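Local atomic coordinates of SnoaL-like domain-containing protein (Burkholderia thailandensis E264, PDB entry 3EC9), a protein that is of unknown function but adopts the NTF2-like fold of the SnoaL-like family, whose cone-shaped pocket probably binds a small molecule. Residues Q16-A19 / D20-A24; W43-M46 / A47-C51; H84-G87 / D88-I91. All coordinates share one frame; numbering follows the deposited sequence. Where two conformers were deposited one is given.

Overall arrangement
The three contacts sample the helical layer and the curved mixed sheet of an NTF2-like fold. Contact 1 (16-24) is two turns of helix 14-26, packed on the sheet about 13 Å, centre to centre, from the hairpin end of contact 3; V18 CG1 and V90 CG1 touch at 4.1 Å. Contact 2 (43-51) lies across the chain's centre, about 21 Å from contact 1 between centres, yet H21 CE1 and W43 CH2 still meet at 4.1 Å. Glycerol at H21 and acetate near E45, both probably from the crystallisation liquor, may mark a pocket between them. Contacts 2 and 3, about 11 Å apart at their nearest atoms, both touch the second subunit.

Contact 1 (Q16-A19 / D20-A24); sequences QIVA and DHYAA
D20 and Q16 are joined by one of a run of i to i+4 bonds in helix 14-26, the N-terminal helix that packs against the curved sheet of this NTF2-like fold. Four such bonds tie residues 16-19 to residues 20-24. In the first of these four, D20 N donates to Q16 O at 2.7 Å. The carboxylate of D20 folds back along the helix, its CG 3.2 Å from Q16 O. Its oxygens and that carbonyl are all acceptors and do not bond to one another; OD2 is instead held by R12 NE in a salt bridge.

One residue on, H21 N binds I17 O at 3.1 Å. The imidazole has CG anti to the backbone N (chi1 170°), which carries the ring away from I17 and V18. The bond from ND1 to M33 O probably orients the ring, and in this crystal a glycerol, probably a crystallisation additive, takes NE2.

Y22 N then reaches V18 O at 3.0 Å. Its phenol ring runs beside the V18 side chain, both pointing the same way toward the sheet. V18 holds CG1 anti to its own backbone N (chi1 169°), which places that methyl beside the tyrosine ring, 3.5 Å from Y22 CE2 and 3.8 Å from Y22 CD2. The approach is oblique to the ring. At the far end of the phenol, the hydroxyl hydrogen-bonds with H113 ND1 and W115 NE1.

A23 continues the ladder through its N to A19 O, and A24, a turn beyond D20, bonds back to D20 O. The methyl of A23 also lies over the carbonyl it binds, with A23 CB 3.6 Å from A19 O.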
ATOM      1  N   GLN B  16     -12.931 -14.158  -4.810  1.00 10.42           N
ATOM      2  CA  GLN B  16     -13.674 -14.165  -6.086  1.00 10.72           C
ATOM      3  C   GLN B  16     -14.476 -12.894  -6.289  1.00 10.73           C
ATOM      4  O   GLN B  16     -14.505 -12.310  -7.392  1.00 11.15           O
ATOM      5  CB  GLN B  16     -14.575 -15.390  -6.122  1.00 11.69           C
ATOM      6  CG  GLN B  16     -13.815 -16.697  -6.280  1.00 13.54           C
ATOM      7  CD  GLN B  16     -14.733 -17.886  -6.249  1.00 15.63           C
ATOM      8  OE1 GLN B  16     -15.383 -18.108  -5.250  1.00 12.14           O
ATOM      9  NE2 GLN B  16     -14.864 -18.608  -7.370  1.00 12.13           N
ATOM     10  N   ILE B  17     -15.127 -12.439  -5.223  1.00 10.02           N
ATOM     11  CA  ILE B  17     -15.899 -11.206  -5.257  1.00  9.48           C
ATOM     12  C   ILE B  17     -15.002 -10.011  -5.649  1.00  8.74           C
ATOM     13  O   ILE B  17     -15.359  -9.159  -6.454  1.00 11.53           O
ATOM     14  CB  ILE B  17     -16.592 -10.953  -3.893  1.00 11.00           C
ATOM     15  CG1 ILE B  17     -17.666 -12.035  -3.703  1.00 13.62           C
ATOM     16  CG2 ILE B  17     -17.234  -9.516  -3.775  1.00 11.17           C
ATOM     17  CD1 ILE B  17     -18.329 -12.097  -2.307  1.00 12.68           C
ATOM     18  N   VAL B  18     -13.817  -9.939  -5.042  1.00  9.95           N
ATOM     19  CA  VAL B  18     -12.885  -8.857  -5.357  1.00 11.09           C
ATOM     20  C   VAL B  18     -12.310  -9.028  -6.754  1.00 11.64           C
ATOM     21  O   VAL B  18     -12.236  -8.075  -7.513  1.00 11.60           O
ATOM     22  CB  VAL B  18     -11.770  -8.777  -4.287  1.00  9.08           C
ATOM     23  CG1 VAL B  18     -10.612  -7.827  -4.718  1.00 10.75           C
ATOM     24  CG2 VAL B  18     -12.380  -8.339  -2.956  1.00  9.88           C
ATOM     25  N   ALA B  19     -11.948 -10.262  -7.139  1.00 11.29           N
ATOM     26  CA  ALA B  19     -11.561 -10.523  -8.524  1.00 11.25           C
ATOM     27  C   ALA B  19     -12.635 -10.065  -9.519  1.00  8.97           C
ATOM     28  O   ALA B  19     -12.304  -9.479 -10.569  1.00 11.89           O
ATOM     29  CB  ALA B  19     -11.242 -12.017  -8.730  1.00  9.66           C
ATOM     30  N   ASP B  20     -13.902 -10.359  -9.219  1.00 11.15           N
ATOM     31  CA  ASP B  20     -15.011  -9.890 -10.093  1.00 10.95           C
ATOM     32  C   ASP B  20     -15.030  -8.360 -10.228  1.00 12.71           C
ATOM     33  O   ASP B  20     -15.243  -7.802 -11.312  1.00 11.34           O
ATOM     34  CB  ASP B  20     -16.348 -10.304  -9.528  1.00 12.26           C
ATOM     35  CG  ASP B  20     -16.637 -11.772  -9.698  1.00 14.43           C
ATOM     36  OD1 ASP B  20     -15.984 -12.466 -10.506  1.00 13.45           O
ATOM     37  OD2 ASP B  20     -17.584 -12.223  -9.031  1.00 19.10           O
ATOM     38  N   HIS B  21     -14.833  -7.675  -9.094  1.00 10.56           N
ATOM     39  CA  HIS B  21     -14.704  -6.213  -9.117  1.00 10.50           C
ATOM     40  C   HIS B  21     -13.603  -5.752 -10.077  1.00 12.59           C
ATOM     41  O   HIS B  21     -13.813  -4.882 -10.903  1.00 13.26           O
ATOM     42  CB  HIS B  21     -14.459  -5.579  -7.731  1.00 10.57           C
ATOM     43  CG  HIS B  21     -14.111  -4.146  -7.832  1.00 10.47           C
ATOM     44  ND1 HIS B  21     -15.066  -3.160  -7.936  1.00 13.28           N
ATOM     45  CD2 HIS B  21     -12.913  -3.529  -7.972  1.00 12.62           C
ATOM     46  CE1 HIS B  21     -14.467  -1.998  -8.123  1.00 12.93           C
ATOM     47  NE2 HIS B  21     -13.164  -2.191  -8.131  1.00 11.87           N
ATOM     48  N   TYR B  22     -12.418  -6.330  -9.944  1.00 13.01           N
ATOM     49  CA  TYR B  22     -11.287  -5.902 -10.754  1.00 13.80           C
ATOM     50  C   TYR B  22     -11.530  -6.126 -12.243  1.00 13.89           C
ATOM     51  O   TYR B  22     -11.198  -5.280 -13.058  1.00 14.19           O
ATOM     52  CB  TYR B  22     -10.020  -6.627 -10.339  1.00 13.17           C
ATOM     53  CG  TYR B  22      -9.323  -6.027  -9.124  1.00 10.33           C
ATOM     54  CD1 TYR B  22      -8.947  -4.684  -9.069  1.00 10.92           C
ATOM     55  CD2 TYR B  22      -8.984  -6.830  -8.047  1.00 11.27           C
ATOM     56  CE1 TYR B  22      -8.262  -4.135  -7.926  1.00 10.66           C
ATOM     57  CE2 TYR B  22      -8.339  -6.312  -6.919  1.00  9.38           C
ATOM     58  CZ  TYR B  22      -7.964  -4.984  -6.881  1.00  7.32           C
ATOM     59  OH  TYR B  22      -7.280  -4.541  -5.783  1.00  9.94           O
ATOM     60  N   ALA B  23     -12.167  -7.249 -12.556  1.00 11.29           N
ATOM     61  CA  ALA B  23     -12.494  -7.552 -13.931  1.00 12.12           C
ATOM     62  C   ALA B  23     -13.457  -6.500 -14.497  1.00 12.42           C
ATOM     63  O   ALA B  23     -13.279  -6.036 -15.624  1.00 13.24           O
ATOM     64  CB  ALA B  23     -13.073  -8.971 -14.043  1.00 11.80           C
ATOM     65  N   ALA B  24     -14.491  -6.162 -13.733  1.00 12.26           N
ATOM     66  CA  ALA B  24     -15.486  -5.157 -14.125  1.00 12.90           C
ATOM     67  C   ALA B  24     -14.840  -3.808 -14.287  1.00 16.05           C
ATOM     68  O   ALA B  24     -15.166  -3.055 -15.202  1.00 14.46           O
ATOM     69  CB  ALA B  24     -16.620  -5.094 -13.100  1.00 13.80           C
TER

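Contact 2 (W43-M46 / A47-C51); sequences WTEM and AGFPC
A type I beta turn from M46 to F49 takes the chain out of strand 41-45 toward strand 53-55, and is closed by F49 N donating to M46 O at 2.9 Å. M46, a selenomethionine, and F49 also meet through their CB atoms, 4.2 Å apart.

Beside the turn, E45 points into the loop. Its CB lies 3.2 Å from C51 O, and its chain bends about CB-CG (chi2 -74°), bringing OE1 within 3.3 Å of both CD2 and CE2 of F49. Carboxylate and phenyl planes are 71° apart. The other oxygen, OE2, accepts from W43 NE1 at 3.0 Å on its anti side, with the donor 25° out of the carboxylate plane. P50 CD rests over one face of the phenyl ring, toward its rim. Across the dimer interface, G48 N donates to D130 OD2 of the second subunit.

The E45 side chain packs on V65 and F125, and a bound acetate, probably from the crystallisation liquor, lies close to it. The buried carboxylate is thus held through OE2 by the indole N-H, a bond that probably limits its rotation.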
ATOM      1  N   TRP B  43     -14.930   3.233   1.742  1.00 11.30           N
ATOM      2  CA  TRP B  43     -13.971   3.163   0.645  1.00 10.33           C
ATOM      3  C   TRP B  43     -13.039   4.375   0.774  1.00 10.36           C
ATOM      4  O   TRP B  43     -13.442   5.530   0.576  1.00 11.98           O
ATOM      5  CB  TRP B  43     -14.736   3.180  -0.664  1.00 11.93           C
ATOM      6  CG  TRP B  43     -13.924   3.182  -1.883  1.00 13.19           C
ATOM      7  CD1 TRP B  43     -13.039   4.169  -2.306  1.00 11.49           C
ATOM      8  CD2 TRP B  43     -13.917   2.190  -2.913  1.00 10.89           C
ATOM      9  NE1 TRP B  43     -12.507   3.845  -3.515  1.00 12.58           N
ATOM     10  CE2 TRP B  43     -13.033   2.647  -3.929  1.00 10.71           C
ATOM     11  CE3 TRP B  43     -14.601   0.981  -3.102  1.00 10.28           C
ATOM     12  CZ2 TRP B  43     -12.778   1.912  -5.105  1.00  9.89           C
ATOM     13  CZ3 TRP B  43     -14.317   0.235  -4.286  1.00  9.62           C
ATOM     14  CH2 TRP B  43     -13.421   0.720  -5.260  1.00 10.40           C
ATOM     15  N   THR B  44     -11.799   4.095   1.153  1.00  9.06           N
ATOM     16  CA  THR B  44     -10.806   5.100   1.419  1.00 10.46           C
ATOM     17  C   THR B  44      -9.720   5.226   0.308  1.00  9.88           C
ATOM     18  O   THR B  44      -8.932   4.316   0.042  1.00  8.51           O
ATOM     19  CB  THR B  44     -10.101   4.883   2.766  1.00 11.27           C
ATOM     20  OG1 THR B  44     -11.104   4.884   3.792  1.00 12.53           O
ATOM     21  CG2 THR B  44      -9.035   5.951   3.000  1.00 11.65           C
ATOM     22  N   GLU B  45      -9.703   6.382  -0.334  1.00  9.17           N
ATOM     23  CA  GLU B  45      -8.648   6.782  -1.259  1.00 10.46           C
ATOM     24  C   GLU B  45      -7.582   7.457  -0.356  1.00 10.07           C
ATOM     25  O   GLU B  45      -7.913   8.168   0.601  1.00  9.11           O
ATOM     26  CB  GLU B  45      -9.177   7.773  -2.294  1.00 10.08           C
ATOM     27  CG  GLU B  45     -10.176   7.161  -3.266  1.00  8.73           C
ATOM     28  CD  GLU B  45      -9.538   6.287  -4.276  1.00 13.96           C
ATOM     29  OE1 GLU B  45      -8.761   6.782  -5.101  1.00 11.06           O
ATOM     30  OE2 GLU B  45      -9.857   5.098  -4.307  1.00 12.89           O
HETATM   31  N   MSE B  46      -6.313   7.146  -0.626  1.00  8.51           N
HETATM   32  CA  MSE B  46      -5.239   7.596   0.245  1.00  8.76           C
HETATM   33  C   MSE B  46      -5.166   9.122   0.412  1.00  8.81           C
HETATM   34  O   MSE B  46      -5.419   9.851  -0.518  1.00 10.09           O
HETATM   35  CB  MSE B  46      -3.904   7.063  -0.277  1.00 10.10           C
HETATM   36  CG  MSE B  46      -2.797   7.226   0.655  1.00 11.44           C
HETATM   37 SE   MSE B  46      -1.108   6.367   0.089  0.75  7.58          SE
HETATM   38  CE  MSE B  46      -0.783   5.012   1.474  1.00 10.99           C
ATOM     39  N   ALA B  47      -4.726   9.585   1.591  1.00  8.52           N
ATOM     40  CA  ALA B  47      -4.742  10.984   1.948  1.00  9.40           C
ATOM     41  C   ALA B  47      -4.024  11.820   0.900  1.00  9.30           C
ATOM     42  O   ALA B  47      -4.511  12.910   0.533  1.00 10.60           O
ATOM     43  CB  ALA B  47      -4.114  11.158   3.329  1.00  9.89           C
ATOM     44  N   GLY B  48      -2.856  11.362   0.419  1.00  8.67           N
ATOM     45  CA  GLY B  48      -2.103  12.117  -0.599  1.00 10.39           C
ATOM     46  C   GLY B  48      -2.548  11.969  -2.035  1.00  9.91           C
ATOM     47  O   GLY B  48      -1.972  12.611  -2.918  1.00 12.18           O
ATOM     48  N   PHE B  49      -3.563  11.130  -2.271  1.00  9.15           N
ATOM     49  CA  PHE B  49      -4.074  10.854  -3.633  1.00 10.12           C
ATOM     50  C   PHE B  49      -5.080  11.965  -4.005  1.00 11.53           C
ATOM     51  O   PHE B  49      -5.788  12.451  -3.118  1.00 10.96           O
ATOM     52  CB  PHE B  49      -4.718   9.473  -3.673  1.00  9.01           C
ATOM     53  CG  PHE B  49      -4.994   8.980  -5.074  1.00 10.68           C
ATOM     54  CD1 PHE B  49      -3.953   8.561  -5.905  1.00 11.45           C
ATOM     55  CD2 PHE B  49      -6.291   8.923  -5.549  1.00  9.30           C
ATOM     56  CE1 PHE B  49      -4.246   8.116  -7.177  1.00 10.54           C
ATOM     57  CE2 PHE B  49      -6.580   8.497  -6.810  1.00 10.20           C
ATOM     58  CZ  PHE B  49      -5.555   8.094  -7.639  1.00 11.90           C
ATOM     59  N   PRO B  50      -5.177  12.378  -5.298  1.00 12.16           N
ATOM     60  CA  PRO B  50      -6.102  13.492  -5.597  1.00 10.74           C
ATOM     61  C   PRO B  50      -7.551  13.264  -5.177  1.00 12.09           C
ATOM     62  O   PRO B  50      -8.224  14.195  -4.724  1.00 15.59           O
ATOM     63  CB  PRO B  50      -6.032  13.638  -7.128  1.00 11.96           C
ATOM     64  CG  PRO B  50      -5.081  12.595  -7.637  1.00 16.14           C
ATOM     65  CD  PRO B  50      -4.392  11.974  -6.473  1.00 11.27           C
ATOM     66  N   CYS B  51      -8.012  12.017  -5.318  1.00 11.49           N
ATOM     67  CA  CYS B  51      -9.344  11.609  -4.871  1.00 10.67           C
ATOM     68  C   CYS B  51      -9.483  11.268  -3.352  1.00  9.35           C
ATOM     69  O   CYS B  51     -10.481  10.629  -2.975  1.00 11.08           O
ATOM     70  CB  CYS B  51      -9.817  10.447  -5.729  1.00 14.60           C
ATOM     71  SG  CYS B  51      -9.876  10.946  -7.470  1.00 15.57           S
TER

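Contact 3 (H84-G87 / D88-I91); sequences HDAG and DTVI
H84 and I91 form an antiparallel hydrogen-bonded pair, with H84 N to I91 O at 2.8 Å and I91 N to H84 O at 2.9 Å, and the short strands 84-86 and 89-91 run at 162° to one another. Nearer the turn, A86 N binds T89 O, whereas the return bond from T89 N to A86 O is weak, at 3.5 Å. Between these pairs, D85 and V90 form a non-hydrogen-bonded pair, and H84 O receives a CA-H contact from V90.

H84, A86, T89 and I91 share one face of the sheet. There T89 CG2 and A86 CB are doubtfully close in the one conformer of T89 given, while T89 OG1 hydrogen-bonds with W115 O. I91 CD1 reaches A86 CB at 4.1 Å. This face packs on the second subunit, with H84 against T89 and I91 against I91 of that chain.

On the other face, V90 touches P14 and V18 of helix 14-26. D85 OD1 accepts from G87 N at 3.1 Å, nearly along its C-O axis, closing an Asx turn. G87 is the second residue of the type II' turn from A86 to T89, where the positive phi (87°) suits a residue without a side chain. Such a two-residue link is characteristic of tight beta hairpins, here joining strands 73-86 and 89-100.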
ATOM      1  N   HIS B  84      -3.944 -11.468  -3.143  1.00 10.38           N
ATOM      2  CA  HIS B  84      -3.594 -12.282  -2.000  1.00 12.10           C
ATOM      3  C   HIS B  84      -4.832 -12.557  -1.182  1.00 13.39           C
ATOM      4  O   HIS B  84      -5.528 -11.636  -0.762  1.00 10.81           O
ATOM      5  CB  HIS B  84      -2.533 -11.610  -1.131  1.00  9.81           C
ATOM      6  CG  HIS B  84      -1.289 -11.225  -1.874  1.00 12.52           C
ATOM      7  ND1 HIS B  84      -0.471 -12.149  -2.498  1.00 15.00           N
ATOM      8  CD2 HIS B  84      -0.808 -10.005  -2.198  1.00 14.52           C
ATOM      9  CE1 HIS B  84       0.508 -11.492  -3.113  1.00 12.49           C
ATOM     10  NE2 HIS B  84       0.332 -10.192  -2.934  1.00 14.21           N
ATOM     11  N   ASP B  85      -5.102 -13.840  -0.967  1.00 11.29           N
ATOM     12  CA  ASP B  85      -6.305 -14.305  -0.286  1.00 10.50           C
ATOM     13  C   ASP B  85      -6.003 -14.460   1.199  1.00 12.59           C
ATOM     14  O   ASP B  85      -5.395 -15.442   1.593  1.00 11.83           O
ATOM     15  CB  ASP B  85      -6.722 -15.662  -0.923  1.00 12.24           C
ATOM     16  CG  ASP B  85      -8.072 -16.157  -0.447  1.00 17.44           C
ATOM     17  OD1 ASP B  85      -8.605 -15.626   0.528  1.00 16.42           O
ATOM     18  OD2 ASP B  85      -8.616 -17.131  -1.055  1.00 15.22           O
ATOM     19  N   ALA B  86      -6.481 -13.522   2.034  1.00 11.96           N
ATOM     20  CA  ALA B  86      -6.365 -13.621   3.502  1.00 11.66           C
ATOM     21  C   ALA B  86      -7.770 -13.846   4.108  1.00 12.54           C
ATOM     22  O   ALA B  86      -8.123 -13.347   5.190  1.00 13.90           O
ATOM     23  CB  ALA B  86      -5.695 -12.332   4.068  1.00 10.27           C
ATOM     24  N   GLY B  87      -8.611 -14.574   3.394  1.00 12.74           N
ATOM     25  CA  GLY B  87      -9.896 -15.001   3.951  1.00 12.06           C
ATOM     26  C   GLY B  87     -10.972 -13.959   3.738  1.00 11.39           C
ATOM     27  O   GLY B  87     -11.390 -13.708   2.598  1.00 11.62           O
ATOM     28  N   ASP B  88     -11.364 -13.276   4.803  1.00 11.83           N
ATOM     29  CA  ASP B  88     -12.329 -12.193   4.668  1.00 13.73           C
ATOM     30  C   ASP B  88     -11.688 -10.928   4.151  1.00 13.34           C
ATOM     31  O   ASP B  88     -12.387 -10.021   3.689  1.00 12.76           O
ATOM     32  CB  ASP B  88     -12.996 -11.892   5.996  1.00 14.10           C
ATOM     33  CG  ASP B  88     -13.874 -13.047   6.483  1.00 22.40           C
ATOM     34  OD1 ASP B  88     -14.355 -13.823   5.627  1.00 24.43           O
ATOM     35  OD2 ASP B  88     -14.039 -13.159   7.720  1.00 37.05           O
ATOM     36  N   THR B  89     -10.363 -10.852   4.259  0.50 12.15           N
ATOM     37  CA  THR B  89      -9.609  -9.751   3.662  0.50 12.03           C
ATOM     38  C   THR B  89      -8.921 -10.267   2.401  0.50  9.76           C
ATOM     39  O   THR B  89      -8.549 -11.456   2.298  0.50  8.71           O
ATOM     40  CB  THR B  89      -8.566  -9.125   4.648  0.50 11.31           C
ATOM     41  OG1 THR B  89      -7.781  -8.114   3.989  0.50 22.55           O
ATOM     42  CG2 THR B  89      -7.653 -10.165   5.170  0.50 12.43           C
ATOM     43  N   VAL B  90      -8.780  -9.371   1.430  1.00 10.40           N
ATOM     44  CA  VAL B  90      -8.150  -9.717   0.158  1.00  9.04           C
ATOM     45  C   VAL B  90      -7.253  -8.519  -0.171  1.00 10.32           C
ATOM     46  O   VAL B  90      -7.688  -7.392   0.051  1.00 10.44           O
ATOM     47  CB  VAL B  90      -9.177  -9.900  -0.940  1.00 10.28           C
ATOM     48  CG1 VAL B  90      -8.512 -10.311  -2.301  1.00 10.86           C
ATOM     49  CG2 VAL B  90     -10.241 -10.925  -0.487  1.00 12.74           C
ATOM     50  N   ILE B  91      -6.027  -8.748  -0.663  1.00  8.96           N
ATOM     51  CA  ILE B  91      -5.120  -7.634  -0.978  1.00  7.60           C
ATOM     52  C   ILE B  91      -4.717  -7.724  -2.453  1.00 11.06           C
ATOM     53  O   ILE B  91      -4.067  -8.686  -2.881  1.00 10.86           O
ATOM     54  CB  ILE B  91      -3.848  -7.626  -0.055  1.00  9.87           C
ATOM     55  CG1 ILE B  91      -4.282  -7.554   1.418  1.00 11.39           C
ATOM     56  CG2 ILE B  91      -2.893  -6.478  -0.408  1.00  9.40           C
ATOM     57  CD1 ILE B  91      -4.651  -8.894   2.101  1.00 11.48           C
TER